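Local coordinates for uncharacterized protein (Bacteroides eggerthii DSM 20697, PDB 4ECO), which is of unknown function but is built as a leucine-rich repeat solenoid, a fold that commonly serves in protein binding, at residues Ile309-Tyr314 against Leu332-Cys337; Glu336-Gln341 against Leu360-Ile365; Lys354-Asn359 against Gly374-Val379; Asp250-Glu255 against Glu274-Asn279. All coordinates share one frame; numbering follows the deposited sequence.

Interaction 1 (Ile309-Tyr314 against Leu332-Cys337); sequences IIYIGY and LGMLEC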
loop_
_atom_site.group_PDB
_atom_site.type_symbol
_atom_site.label_atom_id
_atom_site.label_comp_id
_atom_site.label_asym_id
_atom_site.label_seq_id
_atom_site.Cartn_x
_atom_site.Cartn_y
_atom_site.Cartn_z
ATOM N N ILE A 309 0.861 -4.483 14.402
ATOM C CA ILE A 309 0.353 -4.303 13.029
ATOM C C ILE A 309 -1.165 -4.295 13.040
ATOM O O ILE A 309 -1.769 -5.201 13.590
ATOM C CB ILE A 309 0.894 -5.406 12.060
ATOM C CG1 ILE A 309 2.428 -5.588 12.189
ATOM C CG2 ILE A 309 0.468 -5.138 10.605
ATOM C CD1 ILE A 309 2.955 -6.911 11.717
ATOM N N ILE A 310 -1.770 -3.290 12.401
ATOM C CA ILE A 310 -3.219 -3.166 12.251
ATOM C C ILE A 310 -3.568 -3.014 10.760
ATOM O O ILE A 310 -3.145 -2.050 10.114
ATOM C CB ILE A 310 -3.821 -1.986 13.090
ATOM C CG1 ILE A 310 -3.541 -2.143 14.606
ATOM C CG2 ILE A 310 -5.324 -1.857 12.821
ATOM C CD1 ILE A 310 -4.012 -1.011 15.516
ATOM N N TYR A 311 -4.325 -3.967 10.222
ATOM C CA TYR A 311 -4.872 -3.882 8.872
ATOM C C TYR A 311 -6.359 -3.609 9.069
ATOM O O TYR A 311 -7.075 -4.512 9.525
ATOM C CB TYR A 311 -4.590 -5.147 8.016
ATOM C CG TYR A 311 -3.135 -5.443 7.723
ATOM C CD1 TYR A 311 -2.387 -4.614 6.890
ATOM C CD2 TYR A 311 -2.523 -6.593 8.217
ATOM C CE1 TYR A 311 -1.050 -4.891 6.604
ATOM C CE2 TYR A 311 -1.202 -6.901 7.905
ATOM C CZ TYR A 311 -0.467 -6.047 7.096
ATOM O OH TYR A 311 0.835 -6.350 6.770
ATOM N N ILE A 312 -6.810 -2.352 8.857
ATOM C CA ILE A 312 -8.214 -2.041 9.132
ATOM C C ILE A 312 -8.850 -1.292 7.913
ATOM O O ILE A 312 -9.899 -0.637 8.050
ATOM C CB ILE A 312 -8.366 -1.281 10.496
ATOM C CG1 ILE A 312 -9.830 -1.239 10.982
ATOM C CG2 ILE A 312 -7.673 0.092 10.521
ATOM C CD1 ILE A 312 -10.024 -1.282 12.476
ATOM N N GLY A 313 -8.254 -1.480 6.729
ATOM C CA GLY A 313 -8.770 -0.907 5.488
ATOM C C GLY A 313 -10.091 -1.521 5.047
ATOM O O GLY A 313 -10.505 -2.558 5.582
ATOM N N TYR A 314 -10.761 -0.895 4.052
ATOM C CA TYR A 314 -12.058 -1.332 3.503
ATOM C C TYR A 314 -13.119 -1.470 4.640
ATOM O O TYR A 314 -13.802 -2.480 4.766
ATOM C CB TYR A 314 -11.933 -2.634 2.702
ATOM C CG TYR A 314 -11.073 -2.525 1.462
ATOM C CD1 TYR A 314 -11.618 -2.118 0.246
ATOM C CD2 TYR A 314 -9.728 -2.891 1.484
ATOM C CE1 TYR A 314 -10.835 -2.037 -0.907
ATOM C CE2 TYR A 314 -8.935 -2.793 0.340
ATOM C CZ TYR A 314 -9.501 -2.387 -0.857
ATOM O OH TYR A 314 -8.749 -2.328 -1.997
ATOM N N LEU A 332 2.771 -0.223 18.610
ATOM C CA LEU A 332 2.237 -0.073 17.245
ATOM C C LEU A 332 3.301 0.405 16.237
ATOM O O LEU A 332 3.967 1.409 16.476
ATOM C CB LEU A 332 1.033 0.883 17.204
ATOM C CG LEU A 332 0.308 1.055 15.849
ATOM C CD1 LEU A 332 -0.303 -0.263 15.354
ATOM C CD2 LEU A 332 -0.747 2.122 15.947
ATOM N N GLY A 333 3.413 -0.297 15.110
ATOM C CA GLY A 333 4.380 0.036 14.071
ATOM C C GLY A 333 3.832 0.114 12.659
ATOM O O GLY A 333 4.470 0.691 11.765
HETATM N N MSE A 334 2.653 -0.481 12.429
HETATM C CA MSE A 334 2.037 -0.473 11.094
HETATM C C MSE A 334 0.543 -0.226 11.193
HETATM O O MSE A 334 -0.164 -0.914 11.944
HETATM C CB MSE A 334 2.298 -1.777 10.347
HETATM C CG MSE A 334 3.730 -1.935 9.859
HETATM SE SE MSE A 334 4.039 -3.690 9.040
HETATM C CE MSE A 334 2.760 -3.560 7.497
ATOM N N LEU A 335 0.068 0.793 10.441
ATOM C CA LEU A 335 -1.350 1.130 10.394
ATOM C C LEU A 335 -1.755 1.455 8.976
ATOM O O LEU A 335 -1.074 2.262 8.310
ATOM C CB LEU A 335 -1.673 2.298 11.336
ATOM C CG LEU A 335 -3.112 2.795 11.378
ATOM C CD1 LEU A 335 -4.084 1.701 11.909
ATOM C CD2 LEU A 335 -3.200 4.058 12.191
ATOM N N GLU A 336 -2.843 0.805 8.504
ATOM C CA GLU A 336 -3.410 1.091 7.188
ATOM C C GLU A 336 -4.930 1.192 7.375
ATOM O O GLU A 336 -5.533 0.343 8.052
ATOM C CB GLU A 336 -2.966 0.094 6.070
ATOM C CG GLU A 336 -3.652 -1.274 5.971
ATOM C CD GLU A 336 -5.044 -1.327 5.361
ATOM O OE1 GLU A 336 -5.444 -0.355 4.682
ATOM O OE2 GLU A 336 -5.736 -2.350 5.558
ATOM N N CYS A 337 -5.529 2.281 6.830
ATOM C CA CYS A 337 -6.969 2.569 6.886
ATOM C C CYS A 337 -7.495 2.906 5.486
ATOM O O CYS A 337 -8.413 3.724 5.361
ATOM C CB CYS A 337 -7.281 3.693 7.870
ATOM S SG CYS A 337 -6.502 3.516 9.483
#
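Strands 309-311 and 334-336 are neighbouring parallel strands of the leucine-rich repeat solenoid, with Ile309, Ile310 and Tyr311 paired to Met334, Leu335 and Glu336. Ile310 N donates to Met334 O at 2.9 Å; Glu336 N to Ile310 O and Ile312 N to Glu336 O continue the pairing. On the face of Ile310 and Leu335, turned to the interior of the coil, the two side chains run together, Ile310 CG2 lying 3.9 Å from Leu335 CD1. Leu332 comes across Ile310 at about a right angle, CD1 to CD1 at 3.8 Å, and Trp295 of helix 288-300 packs on Ile310 and Leu335. The other face carries Ile309, Tyr311, Met334 and Glu336. Here Ile309 and selenomethionine Met334 point the same way, Ile309 CG2 being 3.8 Å from Met334 CB. A bend at chi3 (63°) turns Met334 CE to the phenol end of Tyr311, 3.5 Å from OH, a hydroxyl hydrogen-bonded to Arg142 O. Ile309 CG2 sits over one face of the Tyr311 ring, while Glu336 CG meets its edge in plane, 3.7 Å from Tyr311 CD1. Bent again at chi2 (77°), Glu336 swings its carboxylate past the ring to the backbone beyond. Leu338 N binds Glu336 OE1, and Gly313 N reaches Glu336 OE2 at 2.9 Å from above the carboxylate plane.

Interaction 2 (Glu336-Gln341 against Leu360-Ile365); sequences ECLYNQ and LAYNQI
The rings of Tyr339 and Tyr362 lie side by side in an offset stack, centroids 4.4 Å apart and planes 18° from parallel. Tyr339 CE1 rides over one face of the Tyr362 ring toward its rim, and Tyr362 CB in turn makes a CH-pi contact over a face of the Tyr339 ring, 4.0 Å from its centroid. Leu338 CD2 lies at the edge of the Tyr362 ring, near its plane, 4.0 Å from Tyr362 CD2, and also touches Ala361 CB. Tyr314 and His386 extend the row, stacking on Tyr339 and Tyr362 respectively. Beneath the rings, the Asn363 amide is the polar centre. Its ND2 donates to Cys337 O at 3.0 Å and to Leu360 O at 2.9 Å, both acceptors lying in the amide plane. Asn340 ND2 meets the same Cys337 O from the opposite face of the carbonyl. Asn363 OD1 accepts from Leu342 N, with only a weak bond from Asn340 N. A leucine in place of Asn363 would probably leave Leu342 N without its acceptor and take from Cys337 O and Leu360 O the one amide that joins them. Such stacked asparagines, bonding to backbone in successive turns, are a signature of the leucine-rich repeat.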
loop_
_atom_site.group_PDB
_atom_site.type_symbol
_atom_site.label_atom_id
_atom_site.label_comp_id
_atom_site.label_asym_id
_atom_site.label_seq_id
_atom_site.Cartn_x
_atom_site.Cartn_y
_atom_site.Cartn_z
ATOM N N GLU A 336 -2.843 0.805 8.504
ATOM C CA GLU A 336 -3.410 1.091 7.188
ATOM C C GLU A 336 -4.930 1.192 7.375
ATOM O O GLU A 336 -5.533 0.343 8.052
ATOM C CB GLU A 336 -2.966 0.094 6.070
ATOM C CG GLU A 336 -3.652 -1.274 5.971
ATOM C CD GLU A 336 -5.044 -1.327 5.361
ATOM O OE1 GLU A 336 -5.444 -0.355 4.682
ATOM O OE2 GLU A 336 -5.736 -2.350 5.558
ATOM N N CYS A 337 -5.529 2.281 6.830
ATOM C CA CYS A 337 -6.969 2.569 6.886
ATOM C C CYS A 337 -7.495 2.906 5.486
ATOM O O CYS A 337 -8.413 3.724 5.361
ATOM C CB CYS A 337 -7.281 3.693 7.870
ATOM S SG CYS A 337 -6.502 3.516 9.483
ATOM N N LEU A 338 -6.925 2.284 4.443
ATOM C CA LEU A 338 -7.374 2.475 3.070
ATOM C C LEU A 338 -8.871 2.268 2.936
ATOM O O LEU A 338 -9.412 1.334 3.523
ATOM C CB LEU A 338 -6.662 1.494 2.140
ATOM C CG LEU A 338 -5.231 1.808 1.752
ATOM C CD1 LEU A 338 -4.524 0.542 1.317
ATOM C CD2 LEU A 338 -5.190 2.783 0.609
ATOM N N TYR A 339 -9.544 3.147 2.203
ATOM C CA TYR A 339 -10.963 3.073 1.887
ATOM C C TYR A 339 -11.825 2.901 3.130
ATOM O O TYR A 339 -12.476 1.869 3.335
ATOM C CB TYR A 339 -11.251 1.940 0.880
ATOM C CG TYR A 339 -10.395 1.997 -0.360
ATOM C CD1 TYR A 339 -10.741 2.809 -1.432
ATOM C CD2 TYR A 339 -9.241 1.234 -0.467
ATOM C CE1 TYR A 339 -9.961 2.851 -2.590
ATOM C CE2 TYR A 339 -8.452 1.270 -1.618
ATOM C CZ TYR A 339 -8.821 2.075 -2.681
ATOM O OH TYR A 339 -8.049 2.097 -3.820
ATOM N N ASN A 340 -11.826 3.936 3.955
ATOM C CA ASN A 340 -12.678 4.051 5.129
ATOM C C ASN A 340 -13.509 5.317 4.912
ATOM O O ASN A 340 -13.603 5.776 3.773
ATOM C CB ASN A 340 -11.854 4.055 6.436
ATOM C CG ASN A 340 -11.633 2.691 7.052
ATOM O OD1 ASN A 340 -12.435 2.224 7.868
ATOM N ND2 ASN A 340 -10.503 2.058 6.738
ATOM N N GLN A 341 -14.079 5.897 5.965
ATOM C CA GLN A 341 -14.859 7.121 5.851
ATOM C C GLN A 341 -14.314 8.168 6.804
ATOM O O GLN A 341 -15.085 8.987 7.325
ATOM C CB GLN A 341 -16.319 6.822 6.181
ATOM C CG GLN A 341 -17.123 6.102 5.123
ATOM C CD GLN A 341 -18.554 6.088 5.610
ATOM O OE1 GLN A 341 -18.955 5.205 6.377
ATOM N NE2 GLN A 341 -19.322 7.143 5.286
ATOM N N LEU A 360 -3.121 6.114 4.975
ATOM C CA LEU A 360 -4.444 6.671 5.301
ATOM C C LEU A 360 -5.187 7.087 4.018
ATOM O O LEU A 360 -6.163 7.846 4.080
ATOM C CB LEU A 360 -4.269 7.877 6.241
ATOM C CG LEU A 360 -3.564 7.617 7.591
ATOM C CD1 LEU A 360 -3.296 8.906 8.332
ATOM C CD2 LEU A 360 -4.365 6.676 8.473
ATOM N N ALA A 361 -4.744 6.558 2.854
ATOM C CA ALA A 361 -5.304 6.952 1.581
ATOM C C ALA A 361 -6.771 6.559 1.451
ATOM O O ALA A 361 -7.234 5.618 2.098
ATOM C CB ALA A 361 -4.499 6.368 0.440
ATOM N N TYR A 362 -7.501 7.343 0.638
ATOM C CA TYR A 362 -8.883 7.154 0.264
ATOM C C TYR A 362 -9.812 7.284 1.475
ATOM O O TYR A 362 -10.513 6.344 1.884
ATOM C CB TYR A 362 -9.079 5.825 -0.463
ATOM C CG TYR A 362 -8.384 5.779 -1.803
ATOM C CD1 TYR A 362 -9.007 6.261 -2.947
ATOM C CD2 TYR A 362 -7.102 5.247 -1.932
ATOM C CE1 TYR A 362 -8.371 6.222 -4.191
ATOM C CE2 TYR A 362 -6.441 5.232 -3.168
ATOM C CZ TYR A 362 -7.093 5.697 -4.299
ATOM O OH TYR A 362 -6.494 5.637 -5.540
ATOM N N ASN A 363 -9.848 8.504 1.998
ATOM C CA ASN A 363 -10.690 8.920 3.117
ATOM C C ASN A 363 -11.106 10.384 2.880
ATOM O O ASN A 363 -11.042 10.876 1.751
ATOM C CB ASN A 363 -9.963 8.720 4.459
ATOM C CG ASN A 363 -9.881 7.293 4.903
ATOM O OD1 ASN A 363 -10.844 6.734 5.384
ATOM N ND2 ASN A 363 -8.714 6.707 4.844
ATOM N N GLN A 364 -11.534 11.067 3.931
ATOM C CA GLN A 364 -11.970 12.456 3.836
ATOM C C GLN A 364 -11.376 13.243 5.021
ATOM O O GLN A 364 -12.018 14.118 5.604
ATOM C CB GLN A 364 -13.516 12.514 3.777
ATOM C CG GLN A 364 -14.116 12.019 2.446
ATOM C CD GLN A 364 -13.930 12.933 1.223
ATOM O OE1 GLN A 364 -14.686 13.870 1.015
ATOM N NE2 GLN A 364 -12.919 12.674 0.386
ATOM N N ILE A 365 -10.129 12.887 5.372
ATOM C CA ILE A 365 -9.335 13.495 6.441
ATOM C C ILE A 365 -9.004 14.936 6.028
ATOM O O ILE A 365 -8.558 15.153 4.903
ATOM C CB ILE A 365 -8.069 12.641 6.729
ATOM C CG1 ILE A 365 -8.465 11.203 7.127
ATOM C CG2 ILE A 365 -7.188 13.292 7.795
ATOM C CD1 ILE A 365 -7.346 10.149 7.053
#

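Interaction 3 (Lys354-Asn359 against Gly374-Val379); sequences KLASLN and GFTEQV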
loop_
_atom_site.group_PDB
_atom_site.type_symbol
_atom_site.label_atom_id
_atom_site.label_comp_id
_atom_site.label_asym_id
_atom_site.label_seq_id
_atom_site.Cartn_x
_atom_site.Cartn_y
_atom_site.Cartn_z
ATOM N N LYS A 354 6.162 4.826 17.180
ATOM C CA LYS A 354 6.983 4.906 15.981
ATOM C C LYS A 354 6.444 4.004 14.868
ATOM O O LYS A 354 6.526 2.782 14.972
ATOM C CB LYS A 354 8.440 4.526 16.315
ATOM C CG LYS A 354 9.094 5.391 17.379
ATOM C CD LYS A 354 9.417 6.787 16.874
ATOM C CE LYS A 354 9.976 7.635 17.981
ATOM N NZ LYS A 354 10.054 9.051 17.567
ATOM N N LEU A 355 5.897 4.601 13.803
ATOM C CA LEU A 355 5.377 3.818 12.691
ATOM C C LEU A 355 6.439 3.610 11.588
ATOM O O LEU A 355 7.185 4.530 11.249
ATOM C CB LEU A 355 4.109 4.462 12.085
ATOM C CG LEU A 355 2.887 4.602 13.004
ATOM C CD1 LEU A 355 1.804 5.387 12.335
ATOM C CD2 LEU A 355 2.325 3.251 13.418
ATOM N N ALA A 356 6.484 2.382 11.042
ATOM C CA ALA A 356 7.325 1.965 9.911
ATOM C C ALA A 356 6.502 2.023 8.608
ATOM O O ALA A 356 7.038 2.242 7.522
ATOM C CB ALA A 356 7.854 0.565 10.145
ATOM N N SER A 357 5.180 1.844 8.744
ATOM C CA SER A 357 4.191 1.923 7.675
ATOM C C SER A 357 3.046 2.776 8.119
ATOM O O SER A 357 2.604 2.641 9.243
ATOM C CB SER A 357 3.686 0.528 7.286
ATOM O OG SER A 357 4.583 -0.200 6.458
ATOM N N LEU A 358 2.550 3.628 7.241
ATOM C CA LEU A 358 1.352 4.434 7.459
ATOM C C LEU A 358 0.711 4.695 6.105
ATOM O O LEU A 358 1.356 5.148 5.169
ATOM C CB LEU A 358 1.621 5.729 8.237
ATOM C CG LEU A 358 0.418 6.619 8.573
ATOM C CD1 LEU A 358 -0.552 5.925 9.542
ATOM C CD2 LEU A 358 0.882 7.947 9.124
ATOM N N ASN A 359 -0.534 4.299 5.986
ATOM C CA ASN A 359 -1.303 4.475 4.766
ATOM C C ASN A 359 -2.747 4.822 5.144
ATOM O O ASN A 359 -3.475 3.962 5.630
ATOM C CB ASN A 359 -1.216 3.226 3.883
ATOM C CG ASN A 359 -1.580 3.481 2.437
ATOM O OD1 ASN A 359 -2.625 4.094 2.122
ATOM N ND2 ASN A 359 -0.707 3.024 1.523
ATOM N N GLY A 374 5.295 9.209 15.528
ATOM C CA GLY A 374 6.725 9.212 15.277
ATOM C C GLY A 374 6.983 8.219 14.159
ATOM O O GLY A 374 6.031 7.645 13.613
ATOM N N PHE A 375 8.259 8.014 13.787
ATOM C CA PHE A 375 8.592 7.073 12.720
ATOM C C PHE A 375 9.914 6.325 12.985
ATOM O O PHE A 375 10.860 6.897 13.516
ATOM C CB PHE A 375 8.677 7.793 11.353
ATOM C CG PHE A 375 7.457 8.577 10.912
ATOM C CD1 PHE A 375 6.410 7.953 10.244
ATOM C CD2 PHE A 375 7.368 9.949 11.143
ATOM C CE1 PHE A 375 5.273 8.676 9.865
ATOM C CE2 PHE A 375 6.240 10.671 10.746
ATOM C CZ PHE A 375 5.204 10.030 10.109
ATOM N N THR A 376 9.976 5.057 12.564
ATOM C CA THR A 376 11.175 4.213 12.642
ATOM C C THR A 376 12.129 4.605 11.490
ATOM O O THR A 376 11.664 5.122 10.471
ATOM C CB THR A 376 10.803 2.706 12.597
ATOM O OG1 THR A 376 10.590 2.265 11.250
ATOM C CG2 THR A 376 9.611 2.352 13.478
ATOM N N GLU A 377 13.444 4.321 11.618
ATOM C CA GLU A 377 14.448 4.628 10.582
ATOM C C GLU A 377 14.278 3.720 9.344
ATOM O O GLU A 377 14.992 3.893 8.354
ATOM C CB GLU A 377 15.887 4.481 11.129
ATOM C CG GLU A 377 16.160 5.110 12.493
ATOM C CD GLU A 377 15.965 4.186 13.686
ATOM O OE1 GLU A 377 15.116 3.263 13.617
ATOM O OE2 GLU A 377 16.658 4.408 14.707
ATOM N N GLN A 378 13.307 2.785 9.388
ATOM C CA GLN A 378 13.065 1.795 8.335
ATOM C C GLN A 378 11.913 2.195 7.374
ATOM O O GLN A 378 11.617 1.427 6.447
ATOM C CB GLN A 378 12.752 0.399 8.954
ATOM C CG GLN A 378 13.513 0.021 10.237
ATOM C CD GLN A 378 15.010 0.236 10.165
ATOM O OE1 GLN A 378 15.666 -0.013 9.136
ATOM N NE2 GLN A 378 15.578 0.727 11.269
ATOM N N VAL A 379 11.279 3.383 7.583
ATOM C CA VAL A 379 10.175 3.899 6.750
ATOM C C VAL A 379 10.629 4.062 5.304
ATOM O O VAL A 379 11.624 4.738 5.022
ATOM C CB VAL A 379 9.597 5.235 7.270
ATOM C CG1 VAL A 379 8.539 5.784 6.324
ATOM C CG2 VAL A 379 9.045 5.095 8.676
#
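The root of Lys354 meets the methyl of Thr376, Lys354 CB lying 3.8 Å from Thr376 CG2, while the rest of the lysine chain bends at chi2 (-72°) and passes over the neighbouring backbone. Its CD reaches 3.5 Å from Phe375 N, so the aliphatic part of the chain covers the peptide. The Thr376 hydroxyl takes the position between its own backbone N and carbonyl carbon (chi1 82°), which sets OG1 beside Ala356 CB at 3.4 Å and sends the methyl to Lys354. Phe375 projects to the face that also carries Leu355, where its ring presents an edge to Leu355 O, 3.7 Å from CD1, and the ring also touches Phe396 and Leu382. Val379 closes the far end, its CG2 lying 3.7 Å from Ala356 O. Two backbone bonds tie the parallel pairing of this leucine-rich repeat segment: Leu355 N to Gly374 O at 3.1 Å, almost straight, and Thr376 N to Leu355 O at 3.1 Å. A type I turn from Thr376 to Val379 follows, and Thr376 OG1 accepts a weak bond from Gln378 N within it. A glycine at Thr376 would probably open a gap against Lys354 CB and Ala356 CB and leave Gln378 N without its hydroxyl acceptor. The directional part of the contact is thus the two backbone hydrogen bonds, while the side chains contribute mainly nonpolar cover, even where lysine and threonine supply it.

Interaction 4 (Asp250-Glu255 against Glu274-Asn279); sequences DLTDVE and EMQLIN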
loop_
_atom_site.group_PDB
_atom_site.type_symbol
_atom_site.label_atom_id
_atom_site.label_comp_id
_atom_site.label_asym_id
_atom_site.label_seq_id
_atom_site.Cartn_x
_atom_site.Cartn_y
_atom_site.Cartn_z
ATOM N N ASP A 250 1.063 -17.802 22.840
ATOM C CA ASP A 250 1.830 -17.790 21.599
ATOM C C ASP A 250 1.042 -17.239 20.397
ATOM O O ASP A 250 1.634 -17.071 19.322
ATOM C CB ASP A 250 2.312 -19.215 21.277
ATOM C CG ASP A 250 3.470 -19.734 22.127
ATOM O OD1 ASP A 250 4.061 -18.922 22.905
ATOM O OD2 ASP A 250 3.821 -20.941 21.981
ATOM N N LEU A 251 -0.267 -16.950 20.571
ATOM C CA LEU A 251 -1.114 -16.458 19.490
ATOM C C LEU A 251 -0.818 -14.983 19.238
ATOM O O LEU A 251 -1.309 -14.126 19.959
ATOM C CB LEU A 251 -2.608 -16.714 19.806
ATOM C CG LEU A 251 -3.607 -16.411 18.679
ATOM C CD1 LEU A 251 -3.264 -17.130 17.388
ATOM C CD2 LEU A 251 -4.999 -16.767 19.095
ATOM N N THR A 252 -0.001 -14.705 18.204
ATOM C CA THR A 252 0.500 -13.379 17.812
ATOM C C THR A 252 -0.134 -12.841 16.533
ATOM O O THR A 252 -0.154 -11.629 16.331
ATOM C CB THR A 252 2.040 -13.419 17.602
ATOM O OG1 THR A 252 2.402 -14.276 16.507
ATOM C CG2 THR A 252 2.790 -13.823 18.853
ATOM N N ASP A 253 -0.601 -13.727 15.645
ATOM C CA ASP A 253 -1.182 -13.293 14.370
ATOM C C ASP A 253 -2.607 -13.777 14.225
ATOM O O ASP A 253 -2.837 -14.976 14.140
ATOM C CB ASP A 253 -0.335 -13.785 13.192
ATOM C CG ASP A 253 1.057 -13.198 13.126
ATOM O OD1 ASP A 253 1.866 -13.486 14.033
ATOM O OD2 ASP A 253 1.355 -12.504 12.141
ATOM N N VAL A 254 -3.570 -12.837 14.230
ATOM C CA VAL A 254 -5.001 -13.139 14.101
ATOM C C VAL A 254 -5.593 -12.323 12.953
ATOM O O VAL A 254 -5.318 -11.127 12.829
ATOM C CB VAL A 254 -5.781 -12.922 15.420
ATOM C CG1 VAL A 254 -7.265 -13.135 15.213
ATOM C CG2 VAL A 254 -5.269 -13.844 16.525
ATOM N N GLU A 255 -6.405 -12.984 12.107
ATOM C CA GLU A 255 -7.097 -12.346 10.986
ATOM C C GLU A 255 -8.578 -12.756 10.961
ATOM O O GLU A 255 -8.900 -13.948 11.044
ATOM C CB GLU A 255 -6.419 -12.686 9.665
ATOM C CG GLU A 255 -7.230 -12.235 8.462
ATOM C CD GLU A 255 -6.568 -12.362 7.108
ATOM O OE1 GLU A 255 -5.624 -11.591 6.830
ATOM O OE2 GLU A 255 -7.021 -13.203 6.305
ATOM N N GLU A 274 -1.208 -11.843 23.973
ATOM C CA GLU A 274 0.007 -11.525 23.230
ATOM C C GLU A 274 -0.180 -11.277 21.721
ATOM O O GLU A 274 0.816 -11.345 20.983
ATOM C CB GLU A 274 1.010 -12.690 23.417
ATOM C CG GLU A 274 1.554 -12.855 24.834
ATOM C CD GLU A 274 2.481 -11.762 25.335
ATOM O OE1 GLU A 274 3.067 -11.032 24.496
ATOM O OE2 GLU A 274 2.648 -11.664 26.573
HETATM N N MSE A 275 -1.397 -10.916 21.267
HETATM C CA MSE A 275 -1.650 -10.662 19.828
HETATM C C MSE A 275 -0.812 -9.465 19.343
HETATM O O MSE A 275 -0.773 -8.447 20.028
HETATM C CB MSE A 275 -3.157 -10.433 19.575
HETATM C CG MSE A 275 -3.506 -10.162 18.110
HETATM SE SE MSE A 275 -5.412 -10.003 17.832
HETATM C CE MSE A 275 -5.808 -8.545 18.989
ATOM N N GLN A 276 -0.127 -9.613 18.191
ATOM C CA GLN A 276 0.756 -8.592 17.597
ATOM C C GLN A 276 0.195 -8.082 16.283
ATOM O O GLN A 276 0.125 -6.872 16.083
ATOM C CB GLN A 276 2.188 -9.130 17.384
ATOM C CG GLN A 276 2.863 -9.575 18.678
ATOM C CD GLN A 276 4.291 -10.003 18.520
ATOM O OE1 GLN A 276 4.644 -10.789 17.647
ATOM N NE2 GLN A 276 5.126 -9.583 19.448
ATOM N N LEU A 277 -0.210 -8.990 15.390
ATOM C CA LEU A 277 -0.823 -8.625 14.106
ATOM C C LEU A 277 -2.349 -8.843 14.192
ATOM O O LEU A 277 -2.813 -9.896 14.660
ATOM C CB LEU A 277 -0.192 -9.438 12.946
ATOM C CG LEU A 277 -0.701 -9.199 11.509
ATOM C CD1 LEU A 277 0.382 -9.523 10.493
ATOM C CD2 LEU A 277 -1.993 -10.011 11.205
ATOM N N ILE A 278 -3.118 -7.861 13.714
ATOM C CA ILE A 278 -4.565 -7.981 13.665
ATOM C C ILE A 278 -5.042 -7.477 12.304
ATOM O O ILE A 278 -4.839 -6.316 11.970
ATOM C CB ILE A 278 -5.332 -7.326 14.844
ATOM C CG1 ILE A 278 -6.852 -7.599 14.703
ATOM C CG2 ILE A 278 -4.999 -5.832 15.028
ATOM C CD1 ILE A 278 -7.691 -7.292 15.859
ATOM N N ASN A 279 -5.650 -8.361 11.519
ATOM C CA ASN A 279 -6.212 -8.005 10.231
ATOM C C ASN A 279 -7.734 -8.097 10.344
ATOM O O ASN A 279 -8.287 -9.188 10.488
ATOM C CB ASN A 279 -5.644 -8.909 9.126
ATOM C CG ASN A 279 -5.935 -8.457 7.717
ATOM O OD1 ASN A 279 -7.006 -7.934 7.402
ATOM N ND2 ASN A 279 -4.969 -8.640 6.838
HETATM O O HOH W 1 -2.361 -14.171 22.437
#
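Glu255 runs alongside Asn279, both side chains pointing the same way from paired strands. With CG anti to the backbone N (chi1 171°) and the chain extended beyond, Glu255 first sets CB 3.9 Å from Asn279 CB, then CG 3.7 Å from the same Asn279 CB. Its CD comes 4.0 Å from Asn279 CG, the carboxylate and amide planes standing 73° apart. At the tip, OE1 is close to Asn279 ND2, but the angle is too poor for a hydrogen bond; OE1 is bonded instead to His115 ND1. The strands beneath, 253-255 and 277-279, are parallel neighbours in the leucine-rich repeat solenoid, pairing Asp253, Val254 and Glu255 with Leu277, Ile278 and Asn279. Val254 N donates to Leu277 O and Asn279 N to Val254 O. At the entry to the pair Thr252 O accepts from two successive amides, Gln276 N at 2.7 Å and Leu277 N at 2.8 Å. On the face with Asp253, its OD2 rests against Leu277 CB and CD1 and forms a salt bridge to Arg142, which also bonds Gln276 OE1. On the other face selenomethionine Met275 crosses Val254 at about a right angle, its SE 3.8 Å from Val254 CB. Farther back, a water donates to Leu251 O at 2.7 Å and accepts from Glu274 N.

Interactions 1 and 4 share one run of parallel strands: strand 277-279 of interaction 4 bonds to strand 309-311 of interaction 1, and strand 334-336 passes on to strand 354-359 of interaction 3. Interactions 1, 2 and 4 are buried, though the tyrosines of 2 are partly exposed. Arg142 reaches two of them, by its guanidinium to Asp253 and Gln276 in interaction 4 and by its carbonyl to Tyr311 in the more apolar interaction 1. Interaction 2, sharing Glu336 and Cys337 with interaction 1, replaces strand pairing by asparagine bonds and ring stacking. Interaction 3, more exposed, couples the start of strand 354-359 to strand 373-375 and the turn that follows it. Interaction 4 touches neither interaction 2 nor 3.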